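Local atomic coordinates of SalCYP truncation (Salinispora tropica, PDB entry 7ABB), a protein that belongs to the cytochrome P450 family and binds heme c within a largely helical fold. Residues F15-P19 and P376-N380; H243-G247 and F275-S280; N311-F317 and Q329-A334. All coordinates share one frame; numbering follows the deposited sequence.

In the fold
Three contacts illustrate how a P450 fold ties loops and helices together near the heme. Contact 1 brings the two ends of the chain together across 357 residues, and the other two lie in series between its segments. Contact 2 comes first, joining helix 238-253 to the end of helix 268-278; contact 3 follows within the loops that run from helix 307-310 to helix 345-362. The centres of contacts 1 and 2 are 12 Å apart, those of contacts 2 and 3 are 14 Å apart, and both neighbouring pairs touch. Contacts 1 and 3 do not, their centres being 19 Å apart. Contacts 2 and 3 both touch heme c, whereas contact 1 lies at the surface, the Phe377 side chain about 10 Å from it.

Contact 1 of 3, residues F15-P19 and P376-N380; sequences FFAAP and PFLRN
Arg379 reaches from the C-terminal loop to the backbone of Phe16, and this one polar link shows how a long side chain can join two loops that are far apart in sequence. Its NH2 donates to Phe16 O at 2.6 Å, a short but bent bond with an N-H...O angle of 134°. The donor stands above the carbonyl plane, and the oxygen in turn is tilted from the plane of the guanidinium, so the pairing is close without being well aligned. The bend of the arginine chain at chi3 (-79°) turns its end toward the N-terminal loop.

Beyond the bond, the flat guanidinium is sandwiched. Ala18 lies over one face near the rim, with its CA 4.0 Å from Arg379 CZ, while the side-chain amide of Asn380 covers the opposite face, its ND2 sitting 3.4 Å above the plane. Protein atoms on both faces restrict how the group can rotate.

The apolar part is smaller and runs beside the polar one. Pro19 CG rests over a face of the Phe377 ring, 4.1 Å from its centroid, in a CH-pi contact offset toward CE2, which it approaches to 3.7 Å. Ring and proline cross at about a right angle. With CB pointing toward the other segment, the anti placement of Phe377 CG to the backbone N (chi1 -180°) carries the ring out to Pro19. The CD methylene of Arg379 lies at the edge of the same ring, linking the two halves of the contact.

This is a surface contact between loops. Ala18 occupies the N-cap position of helix 19-29, Pro19 and Phe377 both pack on Cys281, and Phe377 also leans on Asn246 of helix 238-253. Segment 376-380 itself runs between helix 345-362 and strand 385-387.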
# COMPACT_ATOMS: atom_id res chain seq x y z
N PHE A 15 -11.43 -7.27 -13.23
CA PHE A 15 -10.79 -7.16 -11.92
C PHE A 15 -10.28 -5.74 -11.63
O PHE A 15 -9.87 -5.48 -10.49
CB PHE A 15 -9.64 -8.16 -11.78
CG PHE A 15 -8.58 -8.04 -12.83
CD1 PHE A 15 -7.74 -6.95 -12.89
CD2 PHE A 15 -8.40 -9.06 -13.75
CE1 PHE A 15 -6.76 -6.84 -13.85
CE2 PHE A 15 -7.41 -8.96 -14.72
CZ PHE A 15 -6.60 -7.85 -14.77
N PHE A 16 -10.31 -4.84 -12.60
CA PHE A 16 -10.02 -3.42 -12.32
C PHE A 16 -11.14 -2.72 -11.58
O PHE A 16 -11.11 -1.50 -11.40
CB PHE A 16 -9.72 -2.69 -13.63
CG PHE A 16 -8.39 -3.02 -14.21
CD1 PHE A 16 -7.23 -2.64 -13.56
CD2 PHE A 16 -8.28 -3.71 -15.41
CE1 PHE A 16 -5.98 -2.94 -14.09
CE2 PHE A 16 -7.03 -4.01 -15.95
CZ PHE A 16 -5.88 -3.63 -15.28
N ALA A 17 -12.18 -3.42 -11.15
CA ALA A 17 -13.33 -2.76 -10.57
C ALA A 17 -13.00 -2.20 -9.19
O ALA A 17 -12.05 -2.61 -8.52
CB ALA A 17 -14.50 -3.74 -10.49
N ALA A 18 -13.80 -1.22 -8.76
CA ALA A 18 -13.61 -0.61 -7.45
C ALA A 18 -13.97 -1.60 -6.34
O ALA A 18 -14.71 -2.56 -6.58
CB ALA A 18 -14.47 0.64 -7.33
N PRO A 19 -13.51 -1.35 -5.11
CA PRO A 19 -13.92 -2.22 -3.99
C PRO A 19 -15.42 -2.43 -3.89
O PRO A 19 -15.86 -3.57 -3.67
CB PRO A 19 -13.38 -1.48 -2.77
CG PRO A 19 -12.14 -0.78 -3.29
CD PRO A 19 -12.48 -0.38 -4.71
N PRO A 376 -16.57 9.88 -3.53
CA PRO A 376 -16.21 8.57 -4.07
C PRO A 376 -14.99 7.99 -3.38
O PRO A 376 -14.17 8.68 -2.80
CB PRO A 376 -15.90 8.89 -5.54
CG PRO A 376 -15.29 10.26 -5.48
CD PRO A 376 -16.02 10.98 -4.35
N PHE A 377 -14.87 6.66 -3.47
CA PHE A 377 -13.63 6.03 -3.06
C PHE A 377 -12.51 6.51 -3.98
O PHE A 377 -12.68 6.55 -5.20
CB PHE A 377 -13.77 4.49 -3.12
CG PHE A 377 -12.52 3.75 -2.70
CD1 PHE A 377 -12.19 3.64 -1.36
CD2 PHE A 377 -11.66 3.22 -3.64
CE1 PHE A 377 -11.03 2.99 -0.96
CE2 PHE A 377 -10.49 2.55 -3.24
CZ PHE A 377 -10.18 2.45 -1.90
N LEU A 378 -11.36 6.87 -3.39
CA LEU A 378 -10.26 7.52 -4.11
C LEU A 378 -9.26 6.47 -4.57
O LEU A 378 -8.75 5.72 -3.74
CB LEU A 378 -9.56 8.54 -3.22
CG LEU A 378 -10.51 9.62 -2.67
CD1 LEU A 378 -9.76 10.49 -1.69
CD2 LEU A 378 -11.11 10.43 -3.79
N ARG A 379 -9.02 6.41 -5.88
CA ARG A 379 -8.08 5.47 -6.47
C ARG A 379 -7.67 6.01 -7.83
O ARG A 379 -8.35 6.88 -8.40
CB ARG A 379 -8.68 4.07 -6.61
CG ARG A 379 -9.94 4.05 -7.44
CD ARG A 379 -10.71 2.73 -7.33
NE ARG A 379 -10.13 1.66 -8.14
CZ ARG A 379 -10.60 1.25 -9.31
NH1 ARG A 379 -11.67 1.81 -9.86
NH2 ARG A 379 -9.98 0.27 -9.95
N ASN A 380 -6.56 5.50 -8.36
CA ASN A 380 -6.12 5.87 -9.71
C ASN A 380 -5.96 7.39 -9.76
O ASN A 380 -5.27 7.96 -8.89
CB ASN A 380 -7.09 5.30 -10.72
CG ASN A 380 -7.15 3.78 -10.67
OD1 ASN A 380 -6.15 3.14 -10.39
ND2 ASN A 380 -8.33 3.22 -10.93

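Contact 2 of 3, residues H243-G247 and F275-S280; sequences HMANG and FLRVNS. With HEC (heme c), chain B.
The His243 ring and the Leu276 side chain form the tightly packed part of a helix-to-helix contact in which carbon packs directly and polar groups meet through water. Leu276 CD2 sits 3.6 Å from the centroid of the imidazole and only 4° off its normal, a CH-pi contact placed almost exactly over the face. On the heme side, His243 CD2 comes within 3.2 Å of the heme c atom CBB, a tight carbon-carbon approach. A second close spot pairs Gly247 with Phe275: the glycine CA lies over the centre of the phenyl ring, 4.0 Å from its centroid. Between these two, Asn279 CG lies anti to its carbonyl carbon (chi1 -68°), which brings the amide against Asn246 CB, 3.4 Å from that CG.

The hydrated side is built differently, the polar groups of the two segments being joined through four waters. Water 1 donates a hydrogen bond to His243 O, accepts from Asn279 ND2 at 2.9 Å and also meets His243 ND1 in the plane of the ring. Water 2 spans His243 NE2 and Ser280 OG, while water 4 links Asn246 O to Asn279 ND2. Water 3, over the ring face opposite Leu276, donates to Asn279 O but accepts only weakly from Asn246 ND2, while Asn246 OD1 accepts from Leu378 N. Ser280 OG donates back to Leu276 O at 2.7 Å, tilted 20° from the carbonyl plane.

In P450 terms, helix 238-253 is the later part of the long central helix, and helix 268-278 is the K helix. The latter carries the ExxR motif, with Glu274 and Arg277 as its salt-bridged pair.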
# COMPACT_ATOMS: atom_id res chain seq x y z
N HIS A 243 -4.35 5.56 1.14
CA HIS A 243 -4.88 5.35 2.49
C HIS A 243 -4.96 6.66 3.27
O HIS A 243 -5.95 6.92 3.97
CB HIS A 243 -4.05 4.30 3.24
CG HIS A 243 -4.55 2.91 3.06
ND1 HIS A 243 -5.76 2.48 3.56
CD2 HIS A 243 -4.01 1.85 2.41
CE1 HIS A 243 -5.93 1.20 3.26
NE2 HIS A 243 -4.88 0.79 2.56
N MET A 244 -3.94 7.51 3.12
CA MET A 244 -3.98 8.82 3.78
C MET A 244 -5.17 9.62 3.28
O MET A 244 -5.87 10.26 4.07
CB MET A 244 -2.70 9.60 3.51
CG MET A 244 -1.51 9.13 4.29
SD MET A 244 0.01 10.02 3.85
CE MET A 244 -0.50 11.67 4.27
N ALA A 245 -5.40 9.57 1.97
CA ALA A 245 -6.43 10.40 1.34
C ALA A 245 -7.83 9.90 1.68
O ALA A 245 -8.72 10.69 2.01
CB ALA A 245 -6.22 10.41 -0.17
N ASN A 246 -8.07 8.59 1.54
CA ASN A 246 -9.40 8.08 1.84
C ASN A 246 -9.75 8.26 3.31
O ASN A 246 -10.93 8.51 3.64
CB ASN A 246 -9.48 6.61 1.44
CG ASN A 246 -9.76 6.43 -0.03
OD1 ASN A 246 -10.80 6.88 -0.53
ND2 ASN A 246 -8.85 5.78 -0.74
N GLY A 247 -8.76 8.15 4.20
CA GLY A 247 -9.03 8.38 5.61
C GLY A 247 -9.38 9.82 5.92
O GLY A 247 -10.37 10.10 6.60
N PHE A 275 -9.15 2.44 9.41
CA PHE A 275 -9.12 2.99 8.06
C PHE A 275 -8.35 2.08 7.11
O PHE A 275 -8.76 1.90 5.95
CB PHE A 275 -8.54 4.40 8.05
CG PHE A 275 -9.52 5.46 8.47
CD1 PHE A 275 -10.73 5.59 7.82
CD2 PHE A 275 -9.20 6.35 9.47
CE1 PHE A 275 -11.63 6.60 8.20
CE2 PHE A 275 -10.08 7.36 9.84
CZ PHE A 275 -11.26 7.48 9.21
N LEU A 276 -7.25 1.47 7.57
CA LEU A 276 -6.56 0.50 6.72
C LEU A 276 -7.50 -0.62 6.30
O LEU A 276 -7.51 -1.04 5.12
CB LEU A 276 -5.33 -0.04 7.45
CG LEU A 276 -4.14 0.92 7.56
CD1 LEU A 276 -3.14 0.41 8.60
CD2 LEU A 276 -3.50 1.06 6.18
N ARG A 277 -8.29 -1.15 7.24
CA ARG A 277 -9.28 -2.16 6.91
C ARG A 277 -10.27 -1.63 5.87
O ARG A 277 -10.47 -2.25 4.82
CB ARG A 277 -10.03 -2.59 8.17
CG ARG A 277 -11.06 -3.67 7.89
CD ARG A 277 -12.00 -4.00 9.06
NE ARG A 277 -12.95 -2.91 9.35
CZ ARG A 277 -14.10 -2.73 8.71
NH1 ARG A 277 -14.45 -3.53 7.72
NH2 ARG A 277 -14.90 -1.70 9.05
N VAL A 278 -10.90 -0.49 6.17
CA VAL A 278 -12.03 -0.02 5.39
C VAL A 278 -11.62 0.38 3.97
O VAL A 278 -12.38 0.21 3.02
CB VAL A 278 -12.67 1.16 6.15
CG1 VAL A 278 -13.46 2.09 5.22
CG2 VAL A 278 -13.52 0.60 7.27
N ASN A 279 -10.41 0.94 3.82
CA ASN A 279 -9.98 1.50 2.55
C ASN A 279 -9.07 0.53 1.76
O ASN A 279 -8.45 0.96 0.76
CB ASN A 279 -9.31 2.84 2.80
CG ASN A 279 -10.30 3.85 3.28
OD1 ASN A 279 -11.40 3.90 2.72
ND2 ASN A 279 -9.96 4.64 4.29
N SER A 280 -9.04 -0.74 2.12
CA SER A 280 -8.29 -1.72 1.37
C SER A 280 -8.86 -1.94 -0.03
O SER A 280 -10.08 -2.01 -0.23
CB SER A 280 -8.29 -3.06 2.12
OG SER A 280 -7.47 -2.98 3.26
FE HEC B . 3.45 -2.99 0.75
CHA HEC B . 3.85 -6.24 -0.30
CHB HEC B . 0.07 -3.53 0.92
CHC HEC B . 3.03 0.23 1.84
CHD HEC B . 6.75 -2.35 0.23
NA HEC B . 2.23 -4.55 0.37
C1A HEC B . 2.58 -5.84 -0.02
C2A HEC B . 1.42 -6.71 -0.09
C3A HEC B . 0.38 -5.93 0.26
C4A HEC B . 0.86 -4.60 0.55
CMA HEC B . -1.11 -6.32 0.34
CAA HEC B . 1.40 -8.23 -0.47
CBA HEC B . 1.27 -8.50 -1.96
CGA HEC B . 1.21 -10.00 -2.20
O1A HEC B . 1.22 -10.34 -3.41
O2A HEC B . 1.14 -10.77 -1.21
NB HEC B . 1.86 -1.85 1.23
C1B HEC B . 0.55 -2.27 1.28
C2B HEC B . -0.23 -1.18 1.79
C3B HEC B . 0.59 -0.16 2.07
C4B HEC B . 1.91 -0.54 1.70
CMB HEC B . -1.76 -1.32 1.98
CAB HEC B . 0.36 1.24 2.59
CBB HEC B . -0.96 1.50 3.23
NC HEC B . 4.66 -1.37 0.95
C1C HEC B . 4.30 -0.16 1.51
C2C HEC B . 5.47 0.65 1.67
C3C HEC B . 6.54 -0.05 1.23
C4C HEC B . 6.02 -1.32 0.76
CMC HEC B . 5.45 2.06 2.27
CAC HEC B . 8.03 0.32 1.12
CBC HEC B . 8.58 1.46 1.97
ND HEC B . 4.97 -4.08 0.07
C1D HEC B . 6.28 -3.59 -0.06
C2D HEC B . 7.10 -4.66 -0.54
C3D HEC B . 6.24 -5.86 -0.71
C4D HEC B . 4.93 -5.42 -0.29
CMD HEC B . 8.60 -4.55 -0.83
CAD HEC B . 6.65 -7.25 -1.22
CBD HEC B . 6.99 -8.09 -0.01
CGD HEC B . 7.31 -9.51 -0.43
O1D HEC B . 7.88 -10.27 0.38
O2D HEC B . 6.96 -9.86 -1.58
O HOH W 1 -7.16 4.55 5.09
O HOH W 2 -4.87 -2.28 2.27
O HOH W 3 -6.94 3.26 -0.13
O HOH W 4 -12.50 6.10 4.44

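Contact 3 of 3, residues N311-F317 and Q329-A334; sequences NYDPAVF and QNPHIA. With HEC (heme c), chain B.
Gln329 begins the contact with its backbone, O standing 4.1 Å from Phe317 CD1, and from there the segment passes along one end of that phenyl ring. Asn330 follows: its CG is anti to the backbone N (chi1 -171°), and OD1 comes within 3.6 Å of Phe317 CE1, the amide nearly perpendicular to the ring. Pro331, at the centre of an inverse gamma turn, adds carbon contacts to two residues. Its CD meets Phe317 CE1, while CG touches Val316 CG1 at 3.9 Å. The ring they approach is already held between Val316 CG1 over one face and Asn311 O over the other.

At His332 the peptide N lies at the edge of the Phe317 ring, in its plane, and CA stands 3.8 Å from Phe317 CZ. The imidazole links its own loop to helix 268-278: ND1 accepts from Ala334 N at 3.0 Å, nearly in the ring plane, and NE2 is hydrogen-bonded to Glu273. Ile333 supplies the hydrogen bond between the segments. Its N donates to Asn311 OD1 at 2.9 Å, on a lone pair in the carbonyl plane and almost straight at 169°. Ala334 closes the series beside Asn311 ND2, a second donor that bonds instead to Ser280 OG; Ala334 O reaches the heme methyl CMB at 3.3 Å.

Ala334 directly precedes the P450 heme-binding loop. Asn311 uses both ends of its amide, one for each neighbouring segment, and its backbone O receives Arg277 NH1, the arginine of the ExxR pair. With ND1 acting as an acceptor, His332 probably carries its ring proton on NE2, facing Glu273. The polar atoms of Asn311 and His332 each meet a partner of the complementary kind, which probably holds both side chains in one orientation.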
# COMPACT_ATOMS: atom_id res chain seq x y z
N ASN A 311 -11.46 -8.00 4.09
CA ASN A 311 -11.57 -7.07 5.22
C ASN A 311 -13.00 -6.59 5.45
O ASN A 311 -13.24 -5.81 6.38
CB ASN A 311 -10.64 -5.87 5.00
CG ASN A 311 -9.19 -6.20 5.32
OD1 ASN A 311 -8.90 -7.18 6.00
ND2 ASN A 311 -8.26 -5.35 4.87
N TYR A 312 -13.95 -7.03 4.61
CA TYR A 312 -15.36 -6.75 4.78
C TYR A 312 -16.19 -8.01 5.01
O TYR A 312 -17.42 -7.95 4.93
CB TYR A 312 -15.91 -6.01 3.56
CG TYR A 312 -15.61 -4.52 3.52
CD1 TYR A 312 -14.30 -4.05 3.42
CD2 TYR A 312 -16.64 -3.61 3.56
CE1 TYR A 312 -14.05 -2.67 3.37
CE2 TYR A 312 -16.40 -2.25 3.51
CZ TYR A 312 -15.09 -1.81 3.42
OH TYR A 312 -14.93 -0.44 3.37
N ASP A 313 -15.57 -9.14 5.28
CA ASP A 313 -16.35 -10.38 5.48
C ASP A 313 -17.17 -10.27 6.76
O ASP A 313 -16.59 -10.16 7.84
CB ASP A 313 -15.38 -11.55 5.58
CG ASP A 313 -16.07 -12.90 5.64
OD1 ASP A 313 -17.28 -12.95 5.85
OD2 ASP A 313 -15.37 -13.93 5.44
N PRO A 314 -18.51 -10.25 6.69
CA PRO A 314 -19.30 -10.07 7.91
C PRO A 314 -19.20 -11.22 8.88
O PRO A 314 -19.60 -11.07 10.04
CB PRO A 314 -20.72 -9.89 7.37
CG PRO A 314 -20.72 -10.66 6.05
CD PRO A 314 -19.34 -10.46 5.49
N ALA A 315 -18.62 -12.35 8.47
CA ALA A 315 -18.42 -13.44 9.42
C ALA A 315 -17.35 -13.08 10.44
O ALA A 315 -17.32 -13.64 11.54
CB ALA A 315 -18.03 -14.74 8.70
N VAL A 316 -16.48 -12.12 10.08
CA VAL A 316 -15.36 -11.71 10.91
C VAL A 316 -15.49 -10.26 11.37
O VAL A 316 -15.09 -9.92 12.49
CB VAL A 316 -14.04 -11.92 10.15
CG1 VAL A 316 -12.85 -11.39 10.95
CG2 VAL A 316 -13.86 -13.40 9.85
N PHE A 317 -16.03 -9.38 10.52
CA PHE A 317 -16.14 -7.95 10.80
C PHE A 317 -17.60 -7.54 10.74
O PHE A 317 -18.10 -7.10 9.69
CB PHE A 317 -15.31 -7.13 9.81
CG PHE A 317 -13.88 -7.56 9.68
CD1 PHE A 317 -12.90 -7.01 10.49
CD2 PHE A 317 -13.51 -8.46 8.71
CE1 PHE A 317 -11.59 -7.37 10.37
CE2 PHE A 317 -12.18 -8.84 8.58
CZ PHE A 317 -11.22 -8.27 9.40
N GLN A 329 -12.79 -6.38 17.45
CA GLN A 329 -11.99 -7.38 16.75
C GLN A 329 -11.67 -6.82 15.38
O GLN A 329 -12.55 -6.72 14.52
CB GLN A 329 -12.73 -8.72 16.64
CG GLN A 329 -13.07 -9.34 17.98
CD GLN A 329 -11.87 -9.49 18.89
OE1 GLN A 329 -10.78 -9.84 18.44
NE2 GLN A 329 -12.06 -9.23 20.18
N ASN A 330 -10.42 -6.46 15.15
CA ASN A 330 -10.01 -5.93 13.86
C ASN A 330 -8.75 -6.64 13.37
O ASN A 330 -7.68 -6.03 13.21
CB ASN A 330 -9.78 -4.42 13.92
CG ASN A 330 -9.57 -3.83 12.56
OD1 ASN A 330 -9.78 -4.51 11.55
ND2 ASN A 330 -9.14 -2.57 12.51
N PRO A 331 -8.87 -7.91 13.09
CA PRO A 331 -7.75 -8.69 12.56
C PRO A 331 -7.60 -8.52 11.05
O PRO A 331 -7.45 -9.49 10.30
CB PRO A 331 -8.14 -10.12 12.94
CG PRO A 331 -9.61 -10.09 12.74
CD PRO A 331 -10.05 -8.77 13.31
N HIS A 332 -7.61 -7.27 10.59
CA HIS A 332 -7.61 -7.02 9.16
C HIS A 332 -6.28 -7.47 8.55
O HIS A 332 -5.26 -7.61 9.23
CB HIS A 332 -7.86 -5.54 8.88
CG HIS A 332 -6.71 -4.66 9.24
ND1 HIS A 332 -5.58 -4.60 8.46
CD2 HIS A 332 -6.48 -3.87 10.31
CE1 HIS A 332 -4.71 -3.78 9.02
NE2 HIS A 332 -5.23 -3.33 10.15
N ILE A 333 -6.31 -7.68 7.24
CA ILE A 333 -5.10 -8.00 6.47
C ILE A 333 -4.87 -6.95 5.38
O ILE A 333 -4.64 -7.28 4.21
CB ILE A 333 -5.16 -9.42 5.88
CG1 ILE A 333 -6.45 -9.67 5.08
CG2 ILE A 333 -5.07 -10.44 6.99
CD1 ILE A 333 -6.35 -10.86 4.15
N ALA A 334 -4.93 -5.67 5.75
CA ALA A 334 -4.65 -4.60 4.81
C ALA A 334 -3.29 -4.73 4.19
O ALA A 334 -3.05 -4.19 3.10
CB ALA A 334 -4.76 -3.26 5.50
FE HEC B . 3.45 -2.99 0.75
CHA HEC B . 3.85 -6.24 -0.30
CHB HEC B . 0.07 -3.53 0.92
CHC HEC B . 3.03 0.23 1.84
CHD HEC B . 6.75 -2.35 0.23
NA HEC B . 2.23 -4.55 0.37
C1A HEC B . 2.58 -5.84 -0.02
C2A HEC B . 1.42 -6.71 -0.09
C3A HEC B . 0.38 -5.93 0.26
C4A HEC B . 0.86 -4.60 0.55
CMA HEC B . -1.11 -6.32 0.34
CAA HEC B . 1.40 -8.23 -0.47
CBA HEC B . 1.27 -8.50 -1.96
CGA HEC B . 1.21 -10.00 -2.20
O1A HEC B . 1.22 -10.34 -3.41
O2A HEC B . 1.14 -10.77 -1.21
NB HEC B . 1.86 -1.85 1.23
C1B HEC B . 0.55 -2.27 1.28
C2B HEC B . -0.23 -1.18 1.79
C3B HEC B . 0.59 -0.16 2.07
C4B HEC B . 1.91 -0.54 1.70
CMB HEC B . -1.76 -1.32 1.98
CAB HEC B . 0.36 1.24 2.59
CBB HEC B . -0.96 1.50 3.23
NC HEC B . 4.66 -1.37 0.95
C1C HEC B . 4.30 -0.16 1.51
C2C HEC B . 5.47 0.65 1.67
C3C HEC B . 6.54 -0.05 1.23
C4C HEC B . 6.02 -1.32 0.76
CMC HEC B . 5.45 2.06 2.27
CAC HEC B . 8.03 0.32 1.12
CBC HEC B . 8.58 1.46 1.97
ND HEC B . 4.97 -4.08 0.07
C1D HEC B . 6.28 -3.59 -0.06
C2D HEC B . 7.10 -4.66 -0.54
C3D HEC B . 6.24 -5.86 -0.71
C4D HEC B . 4.93 -5.42 -0.29
CMD HEC B . 8.60 -4.55 -0.83
CAD HEC B . 6.65 -7.25 -1.22
CBD HEC B . 6.99 -8.09 -0.01
CGD HEC B . 7.31 -9.51 -0.43
O1D HEC B . 7.88 -10.27 0.38
O2D HEC B . 6.96 -9.86 -1.58